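Local atomic coordinates of teicoplanin pseudoaglycone deacetylases Orf2 (Actinoplanes teichomyceticus, PDB entry 3DFK), a protein that probably removes the acetyl group from an amino sugar of the teicoplanin pseudoaglycone, acting as a zinc-dependent deacetylase. Residues Pro15-Ala20 / Val43-Ala48; Leu96-Arg101 / Gly159-His164. One frame throughout, in Å; residues are numbered along the deposited sequence.

Contact 1 of 2, residues Pro15-Ala20 / Val43-Ala48. With ZN (zinc ion), chain B; DKA (decanoic acid), chain C.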
ATOM      1  N   PRO A  15       0.251   2.797   0.394  1.00 18.57           N
ATOM      2  CA  PRO A  15      -0.438   3.345   1.551  1.00 18.38           C
ATOM      3  C   PRO A  15       0.376   3.167   2.830  1.00 18.66           C
ATOM      4  O   PRO A  15       0.626   4.149   3.535  1.00 19.32           O
ATOM      5  CB  PRO A  15      -1.755   2.543   1.627  1.00 19.03           C
ATOM      6  CG  PRO A  15      -1.831   1.723   0.403  1.00 19.73           C
ATOM      7  CD  PRO A  15      -0.477   1.698  -0.262  1.00 18.28           C
ATOM      8  N   HIS A  16       0.816   1.932   3.091  1.00 17.47           N
ATOM      9  CA  HIS A  16       1.483   1.595   4.335  1.00 17.82           C
ATOM     10  C   HIS A  16       2.857   1.061   4.061  1.00 18.74           C
ATOM     11  O   HIS A  16       3.180   0.706   2.922  1.00 19.04           O
ATOM     12  CB  HIS A  16       0.738   0.509   5.084  1.00 18.38           C
ATOM     13  CG  HIS A  16      -0.644   0.910   5.497  1.00 18.08           C
ATOM     14  ND1 HIS A  16      -1.764   0.208   5.104  1.00 20.02           N
ATOM     15  CD2 HIS A  16      -1.079   1.931   6.265  1.00 19.41           C
ATOM     16  CE1 HIS A  16      -2.837   0.785   5.621  1.00 19.46           C
ATOM     17  NE2 HIS A  16      -2.450   1.838   6.321  1.00 19.22           N
ATOM     18  N   LEU A  17       3.640   0.967   5.133  1.00 19.62           N
ATOM     19  CA  LEU A  17       4.983   0.400   5.072  1.00 20.41           C
ATOM     20  C   LEU A  17       4.918  -1.139   4.949  1.00 21.36           C
ATOM     21  O   LEU A  17       5.009  -1.864   5.948  1.00 22.43           O
ATOM     22  CB  LEU A  17       5.773   0.862   6.301  1.00 21.04           C
ATOM     23  CG  LEU A  17       5.967   2.384   6.404  1.00 20.20           C
ATOM     24  CD1 LEU A  17       6.252   2.832   7.827  1.00 22.92           C
ATOM     25  CD2 LEU A  17       7.046   2.922   5.429  1.00 23.11           C
ATOM     26  N   ASP A  18       4.711  -1.602   3.714  1.00 20.83           N
ATOM     27  CA  ASP A  18       4.705  -3.018   3.285  1.00 21.43           C
ATOM     28  C   ASP A  18       3.919  -3.251   1.995  1.00 20.26           C
ATOM     29  O   ASP A  18       4.150  -4.213   1.286  1.00 19.53           O
ATOM     30  CB  ASP A  18       4.250  -4.008   4.365  1.00 22.22           C
ATOM     31  CG  ASP A  18       2.851  -3.745   4.873  1.00 26.85           C
ATOM     32  OD1 ASP A  18       2.203  -2.781   4.424  1.00 26.96           O
ATOM     33  OD2 ASP A  18       2.421  -4.510   5.758  1.00 32.11           O
ATOM     34  N   ASP A  19       2.975  -2.372   1.686  1.00 20.95           N
ATOM     35  CA  ASP A  19       1.999  -2.709   0.660  1.00 20.07           C
ATOM     36  C   ASP A  19       2.609  -2.804  -0.732  1.00 20.23           C
ATOM     37  O   ASP A  19       2.278  -3.714  -1.491  1.00 20.42           O
ATOM     38  CB  ASP A  19       0.848  -1.707   0.659  1.00 20.68           C
ATOM     39  CG  ASP A  19      -0.045  -1.854   1.873  1.00 21.15           C
ATOM     40  OD1 ASP A  19      -0.513  -2.974   2.151  1.00 23.47           O
ATOM     41  OD2 ASP A  19      -0.264  -0.839   2.549  1.00 21.00           O
ATOM     42  N   ALA A  20       3.487  -1.868  -1.073  1.00 20.17           N
ATOM     43  CA  ALA A  20       4.088  -1.846  -2.409  1.00 20.04           C
ATOM     44  C   ALA A  20       4.951  -3.102  -2.628  1.00 19.66           C
ATOM     45  O   ALA A  20       4.912  -3.726  -3.690  1.00 19.59           O
ATOM     46  CB  ALA A  20       4.925  -0.564  -2.602  1.00 20.62           C
ATOM     47  N   VAL A  43       2.715   6.794   1.872  1.00 19.59           N
ATOM     48  CA  VAL A  43       1.887   7.895   2.361  1.00 19.67           C
ATOM     49  C   VAL A  43       1.798   7.905   3.884  1.00 19.85           C
ATOM     50  O   VAL A  43       2.109   8.905   4.532  1.00 19.41           O
ATOM     51  CB  VAL A  43       0.465   7.824   1.751  1.00 19.31           C
ATOM     52  CG1 VAL A  43      -0.410   8.958   2.280  1.00 20.00           C
ATOM     53  CG2 VAL A  43       0.531   7.877   0.217  1.00 19.30           C
ATOM     54  N   PHE A  44       1.387   6.777   4.450  1.00 19.99           N
ATOM     55  CA  PHE A  44       1.027   6.717   5.862  1.00 20.99           C
ATOM     56  C   PHE A  44       2.205   6.247   6.697  1.00 21.44           C
ATOM     57  O   PHE A  44       2.095   5.299   7.468  1.00 22.20           O
ATOM     58  CB  PHE A  44      -0.259   5.882   6.056  1.00 20.68           C
ATOM     59  CG  PHE A  44      -1.477   6.570   5.529  1.00 21.58           C
ATOM     60  CD1 PHE A  44      -2.088   7.581   6.282  1.00 22.36           C
ATOM     61  CD2 PHE A  44      -1.980   6.276   4.263  1.00 21.95           C
ATOM     62  CE1 PHE A  44      -3.201   8.269   5.791  1.00 21.04           C
ATOM     63  CE2 PHE A  44      -3.089   6.964   3.759  1.00 22.17           C
ATOM     64  CZ  PHE A  44      -3.698   7.968   4.523  1.00 21.86           C
ATOM     65  N   ALA A  45       3.339   6.933   6.520  1.00 21.02           N
ATOM     66  CA  ALA A  45       4.579   6.626   7.240  1.00 21.40           C
ATOM     67  C   ALA A  45       4.903   7.713   8.265  1.00 20.93           C
ATOM     68  O   ALA A  45       6.031   7.806   8.752  1.00 19.99           O
ATOM     69  CB  ALA A  45       5.741   6.466   6.247  1.00 21.65           C
ATOM     70  N   GLY A  46       3.905   8.525   8.622  1.00 20.27           N
ATOM     71  CA  GLY A  46       4.161   9.679   9.483  1.00 20.87           C
ATOM     72  C   GLY A  46       4.526   9.265  10.894  1.00 21.46           C
ATOM     73  O   GLY A  46       3.960   8.311  11.435  1.00 21.30           O
ATOM     74  N   ALA A  47       5.453  10.004  11.500  1.00 23.01           N
ATOM     75  CA  ALA A  47       5.944   9.724  12.845  1.00 24.22           C
ATOM     76  C   ALA A  47       4.820   9.834  13.855  1.00 25.62           C
ATOM     77  O   ALA A  47       4.015  10.760  13.795  1.00 25.88           O
ATOM     78  CB  ALA A  47       7.059  10.693  13.205  1.00 24.91           C
ATOM     79  N   ALA A  48       4.751   8.873  14.763  1.00 27.34           N
ATOM     80  CA  ALA A  48       3.740   8.897  15.811  1.00 29.57           C
ATOM     81  C   ALA A  48       4.441   8.753  17.144  1.00 31.38           C
ATOM     82  O   ALA A  48       5.459   8.076  17.253  1.00 32.27           O
ATOM     83  CB  ALA A  48       2.708   7.795  15.606  1.00 29.23           C
TER
HETATM   84 ZN    ZN B 300      -1.752  -1.458   3.880  1.00 24.03          ZN
HETATM   85  C1  DKA C 400      -0.767  -3.242   5.802  1.00 34.74           C
HETATM   86  O1  DKA C 400      -1.650  -3.992   5.352  1.00 35.40           O
HETATM   87  C2  DKA C 400      -0.383  -3.304   7.265  1.00 37.13           C
HETATM   88  C3  DKA C 400       0.032  -1.911   7.733  1.00 34.76           C
HETATM   89  C4  DKA C 400      -0.547  -1.583   9.099  1.00 40.85           C
HETATM   90  C5  DKA C 400      -1.699  -0.591   9.019  1.00 40.50           C
HETATM   91  C6  DKA C 400      -2.758  -0.947  10.059  1.00 42.85           C
HETATM   92  C7  DKA C 400      -3.908   0.055  10.084  1.00 42.93           C
HETATM   93  C8  DKA C 400      -4.935  -0.410  11.119  1.00 45.73           C
HETATM   94  C9  DKA C 400      -6.296  -0.758  10.530  1.00 46.19           C
HETATM   95  C10 DKA C 400      -7.337   0.233  10.999  1.00 45.84           C
HETATM   96  O2  DKA C 400      -0.193  -2.429   5.069  1.00 31.02           O
HETATM   97  O   HOH W   1       2.546   2.382   7.522  1.00 27.15           O
HETATM   98  O   HOH W   2      -3.192  -2.542   4.788  1.00 26.10           O
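The carbonyl oxygen Pro15 O accepts a hydrogen bond of 2.9 Å from Phe44 N, with an N-H...O angle of 152°. The same oxygen also sits at the edge of the Phe44 ring, 3.4 Å from its CD2, so that backbone and benzyl group close on it together. A water bridges the two segments as well, accepting from Leu17 N and donating to Phe44 O. Beyond it Leu17 and Ala45 make the apolar part of the contact, with Leu17 CD2 3.9 Å from Ala45 CB. Pro15, His16, Asp18 and Asp19 belong to the P-H-x-D-D signature of the PIG-L (GlcNAc-PI de-N-acetylase) family, and the turn they form leads from strand 9-14 into helix 19-33. The zinc is bound by His16 ND1 at 2.1 Å and by Asp19, through OD2 and more distantly OD1 at 2.6 Å, together with His164, a water and O2 of the decanoic acid. A chi1 of -62° places the His16 ring beside the metal and chi2 of 122° points ND1 at it, while NE2 is hydrogen-bonded to Asp163 OD2. Pro15 CB lies over the rim of one face of this imidazole, and C5 of the decanoic acid lies 3.6 Å above the centre of the opposite face. Asp18 OD1 comes within 2.5 Å of ligand O2, a very short approach of doubtful nature. With an alanine here the carboxylate is gone, and the zinc-bound ligand oxygen would probably lose its close acidic neighbour. The CB of Phe44 approaches the His16 ring obliquely, near CD2.

Contact 2 of 2, residues Leu96-Arg101 / Gly159-His164. With ZN (zinc ion), chain B; DKA (decanoic acid), chain C.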
ATOM      1  N   LEU A  96      -0.376  10.101   9.253  1.00 19.19           N
ATOM      2  CA  LEU A  96      -0.504   9.108  10.299  1.00 20.34           C
ATOM      3  C   LEU A  96      -1.389   7.956   9.868  1.00 20.28           C
ATOM      4  O   LEU A  96      -2.527   8.175   9.426  1.00 20.60           O
ATOM      5  CB  LEU A  96      -1.116   9.743  11.560  1.00 20.88           C
ATOM      6  CG  LEU A  96      -0.327  10.829  12.293  1.00 24.47           C
ATOM      7  CD1 LEU A  96      -1.114  11.321  13.479  1.00 24.74           C
ATOM      8  CD2 LEU A  96       1.020  10.317  12.742  1.00 25.24           C
ATOM      9  N   ASP A  97      -0.897   6.739  10.095  1.00 20.95           N
ATOM     10  CA  ASP A  97      -1.662   5.517   9.908  1.00 21.94           C
ATOM     11  C   ASP A  97      -2.988   5.657  10.660  1.00 21.35           C
ATOM     12  O   ASP A  97      -3.063   6.355  11.666  1.00 20.95           O
ATOM     13  CB  ASP A  97      -0.904   4.337  10.511  1.00 22.74           C
ATOM     14  CG  ASP A  97      -1.587   3.012  10.245  1.00 27.73           C
ATOM     15  OD1 ASP A  97      -2.707   2.757  10.768  1.00 31.07           O
ATOM     16  OD2 ASP A  97      -0.991   2.206   9.527  1.00 32.98           O
ATOM     17  N   SER A  98      -4.010   4.980  10.165  1.00 22.56           N
ATOM     18  CA  SER A  98      -5.343   5.072  10.771  1.00 22.93           C
ATOM     19  C   SER A  98      -5.341   4.766  12.280  1.00 22.70           C
ATOM     20  O   SER A  98      -6.177   5.288  13.000  1.00 22.29           O
ATOM     21  CB  SER A  98      -6.342   4.205  10.006  1.00 23.79           C
ATOM     22  OG  SER A  98      -5.992   2.844  10.113  1.00 28.02           O
ATOM     23  N   ILE A  99      -4.411   3.943  12.770  1.00 21.88           N
ATOM     24  CA  ILE A  99      -4.390   3.642  14.221  1.00 22.40           C
ATOM     25  C   ILE A  99      -3.895   4.774  15.115  1.00 22.26           C
ATOM     26  O   ILE A  99      -3.996   4.696  16.350  1.00 22.87           O
ATOM     27  CB  ILE A  99      -3.641   2.346  14.567  1.00 22.08           C
ATOM     28  CG1 ILE A  99      -2.181   2.432  14.090  1.00 23.21           C
ATOM     29  CG2 ILE A  99      -4.349   1.172  13.956  1.00 22.72           C
ATOM     30  CD1 ILE A  99      -1.279   1.387  14.735  1.00 24.65           C
ATOM     31  N   TYR A 100      -3.371   5.826  14.498  1.00 21.67           N
ATOM     32  CA  TYR A 100      -2.825   6.960  15.228  1.00 21.40           C
ATOM     33  C   TYR A 100      -3.630   8.228  15.039  1.00 21.58           C
ATOM     34  O   TYR A 100      -3.361   9.229  15.709  1.00 21.84           O
ATOM     35  CB  TYR A 100      -1.383   7.257  14.771  1.00 21.65           C
ATOM     36  CG  TYR A 100      -0.462   6.082  14.889  1.00 21.84           C
ATOM     37  CD1 TYR A 100      -0.306   5.398  16.105  1.00 21.23           C
ATOM     38  CD2 TYR A 100       0.284   5.658  13.787  1.00 22.02           C
ATOM     39  CE1 TYR A 100       0.540   4.306  16.206  1.00 20.97           C
ATOM     40  CE2 TYR A 100       1.143   4.565  13.883  1.00 22.23           C
ATOM     41  CZ  TYR A 100       1.263   3.899  15.087  1.00 22.85           C
ATOM     42  OH  TYR A 100       2.116   2.817  15.143  1.00 23.08           O
ATOM     43  N   ARG A 101      -4.585   8.210  14.117  1.00 21.71           N
ATOM     44  CA  ARG A 101      -5.320   9.432  13.813  1.00 22.49           C
ATOM     45  C   ARG A 101      -6.443   9.660  14.806  1.00 23.24           C
ATOM     46  O   ARG A 101      -7.001   8.716  15.351  1.00 23.17           O
ATOM     47  CB  ARG A 101      -5.895   9.395  12.408  1.00 21.94           C
ATOM     48  CG  ARG A 101      -4.847   9.433  11.305  1.00 23.76           C
ATOM     49  CD  ARG A 101      -5.432  10.030  10.010  1.00 25.20           C
ATOM     50  NE  ARG A 101      -6.507   9.256   9.365  1.00 23.28           N
ATOM     51  CZ  ARG A 101      -6.318   8.156   8.632  1.00 25.15           C
ATOM     52  NH1 ARG A 101      -5.098   7.620   8.474  1.00 20.24           N
ATOM     53  NH2 ARG A 101      -7.348   7.560   8.067  1.00 25.28           N
ATOM     54  N   GLY A 159      -9.976  -4.820  -0.555  1.00 25.16           N
ATOM     55  CA  GLY A 159      -9.957  -5.000   0.895  1.00 26.03           C
ATOM     56  C   GLY A 159     -10.519  -3.797   1.625  1.00 27.42           C
ATOM     57  O   GLY A 159     -10.808  -3.875   2.823  1.00 27.58           O
ATOM     58  N   GLU A 160     -10.629  -2.676   0.906  1.00 27.08           N
ATOM     59  CA  GLU A 160     -11.295  -1.454   1.379  1.00 28.16           C
ATOM     60  C   GLU A 160     -10.712  -0.796   2.644  1.00 27.15           C
ATOM     61  O   GLU A 160     -11.426  -0.069   3.347  1.00 26.89           O
ATOM     62  CB  GLU A 160     -12.810  -1.703   1.550  1.00 28.20           C
ATOM     63  CG  GLU A 160     -13.528  -2.125   0.277  1.00 30.42           C
ATOM     64  CD  GLU A 160     -15.024  -2.359   0.493  1.00 32.67           C
ATOM     65  OE1 GLU A 160     -15.536  -3.383  -0.009  1.00 39.51           O
ATOM     66  OE2 GLU A 160     -15.683  -1.524   1.157  1.00 37.99           O
ATOM     67  N   HIS A 161      -9.423  -1.005   2.927  1.00 25.74           N
ATOM     68  CA  HIS A 161      -8.797  -0.329   4.062  1.00 25.22           C
ATOM     69  C   HIS A 161      -8.889   1.164   3.789  1.00 24.75           C
ATOM     70  O   HIS A 161      -8.598   1.592   2.664  1.00 23.94           O
ATOM     71  CB  HIS A 161      -7.326  -0.738   4.219  1.00 24.92           C
ATOM     72  CG  HIS A 161      -6.713  -0.285   5.507  1.00 25.64           C
ATOM     73  ND1 HIS A 161      -6.441   1.039   5.786  1.00 24.72           N
ATOM     74  CD2 HIS A 161      -6.334  -0.984   6.601  1.00 25.74           C
ATOM     75  CE1 HIS A 161      -5.924   1.134   6.996  1.00 24.77           C
ATOM     76  NE2 HIS A 161      -5.840  -0.081   7.507  1.00 25.18           N
ATOM     77  N   PRO A 162      -9.320   1.957   4.792  1.00 24.49           N
ATOM     78  CA  PRO A 162      -9.499   3.406   4.571  1.00 24.19           C
ATOM     79  C   PRO A 162      -8.223   4.090   4.094  1.00 22.78           C
ATOM     80  O   PRO A 162      -8.295   5.028   3.283  1.00 22.61           O
ATOM     81  CB  PRO A 162      -9.847   3.948   5.956  1.00 24.97           C
ATOM     82  CG  PRO A 162     -10.330   2.758   6.748  1.00 26.64           C
ATOM     83  CD  PRO A 162      -9.679   1.545   6.162  1.00 25.31           C
ATOM     84  N   ASP A 163      -7.072   3.633   4.591  1.00 21.12           N
ATOM     85  CA  ASP A 163      -5.802   4.241   4.204  1.00 20.49           C
ATOM     86  C   ASP A 163      -5.472   3.918   2.745  1.00 19.74           C
ATOM     87  O   ASP A 163      -4.837   4.721   2.046  1.00 19.19           O
ATOM     88  CB  ASP A 163      -4.638   3.802   5.109  1.00 20.76           C
ATOM     89  CG  ASP A 163      -4.752   4.346   6.551  1.00 23.21           C
ATOM     90  OD1 ASP A 163      -5.468   5.348   6.757  1.00 22.60           O
ATOM     91  OD2 ASP A 163      -4.090   3.789   7.459  1.00 25.92           O
ATOM     92  N   HIS A 164      -5.877   2.722   2.309  1.00 19.22           N
ATOM     93  CA  HIS A 164      -5.680   2.312   0.930  1.00 19.67           C
ATOM     94  C   HIS A 164      -6.577   3.104   0.014  1.00 20.24           C
ATOM     95  O   HIS A 164      -6.143   3.576  -1.037  1.00 19.89           O
ATOM     96  CB  HIS A 164      -5.944   0.818   0.753  1.00 19.55           C
ATOM     97  CG  HIS A 164      -4.846  -0.043   1.294  1.00 19.38           C
ATOM     98  ND1 HIS A 164      -4.351  -1.130   0.609  1.00 19.08           N
ATOM     99  CD2 HIS A 164      -4.114   0.059   2.428  1.00 19.09           C
ATOM    100  CE1 HIS A 164      -3.379  -1.684   1.315  1.00 20.19           C
ATOM    101  NE2 HIS A 164      -3.224  -0.992   2.430  1.00 20.40           N
TER
HETATM  102 ZN    ZN B 300      -1.752  -1.458   3.880  1.00 24.03          ZN
HETATM  103  C1  DKA C 400      -0.767  -3.242   5.802  1.00 34.74           C
HETATM  104  O1  DKA C 400      -1.650  -3.992   5.352  1.00 35.40           O
HETATM  105  C2  DKA C 400      -0.383  -3.304   7.265  1.00 37.13           C
HETATM  106  C3  DKA C 400       0.032  -1.911   7.733  1.00 34.76           C
HETATM  107  C4  DKA C 400      -0.547  -1.583   9.099  1.00 40.85           C
HETATM  108  C5  DKA C 400      -1.699  -0.591   9.019  1.00 40.50           C
HETATM  109  C6  DKA C 400      -2.758  -0.947  10.059  1.00 42.85           C
HETATM  110  C7  DKA C 400      -3.908   0.055  10.084  1.00 42.93           C
HETATM  111  C8  DKA C 400      -4.935  -0.410  11.119  1.00 45.73           C
HETATM  112  C9  DKA C 400      -6.296  -0.758  10.530  1.00 46.19           C
HETATM  113  C10 DKA C 400      -7.337   0.233  10.999  1.00 45.84           C
HETATM  114  O2  DKA C 400      -0.193  -2.429   5.069  1.00 31.02           O
HETATM  115  O   HOH W   2      -3.192  -2.542   4.788  1.00 26.10           O
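His161 meets the other segment through its imidazole, whose CE1 lies 3.6 Å from Ser98 OG. Its CG is anti to the backbone N (chi1 -169°), which brings the ring back toward the first turn of the helix, where ND1 accepts from Asp163 N at 2.9 Å close to the ring plane. This is an N-cap bond, and it leaves NE2 turned to the alkyl chain of the decanoic acid. Asp163, two residues on, carries the contact. Arg101 grips its OD1 end-on with both terminal nitrogens, NH1 at 2.9 Å and NH2 at 3.2 Å from that one oxygen, in a salt bridge whose guanidinium and carboxylate planes stand 54° apart. NH1 of Arg101 also donates to Leu96 O, which fixes the rotation of the guanidinium. The other oxygen, Asp163 OD2, uses its syn lone pair for Ser98 N at 3.0 Å and is hydrogen-bonded to His16 NE2, making Asp163 second-shell to this zinc, though Asp97 and Asp163, with His16, bind a second zinc seen in an entry of this protein. Asp97 OD1, 3.7 Å from Asp163 OD2 with the carboxylates nearly perpendicular, is committed to Ile99 N in an Asx turn. His164 brings NE2 to the zinc, while its ND1 is bonded to Asp187. The contact thus joins the N-terminal end of helix 162-178 to the loop after strand 89-92, whose Ile99 and Tyr100 rest on helix 54-62, Tyr100 reaching helix 71-86 too.

In the fold
All of contact 1 precedes contact 2 in the sequence, and their centres lie 9 Å apart. All four segments are loops or helix starts near strands 9-14, 37-42, 89-92 and 151-155, neighbours in the mixed sheet that run parallel to each other. Contact 1 joins the loops after strands 9-14 and 37-42; contact 2 joins those after strands 89-92 and 151-155. The two meet at the zinc, the decanoic acid and one shared water, and the Phe44 ring (CD1) also comes against the carbonyl oxygen of Leu96. The loops after strands 9-14 and 151-155 supply the protein ligands of this zinc, and the other two line its surroundings, consistent with a deacetylase centre.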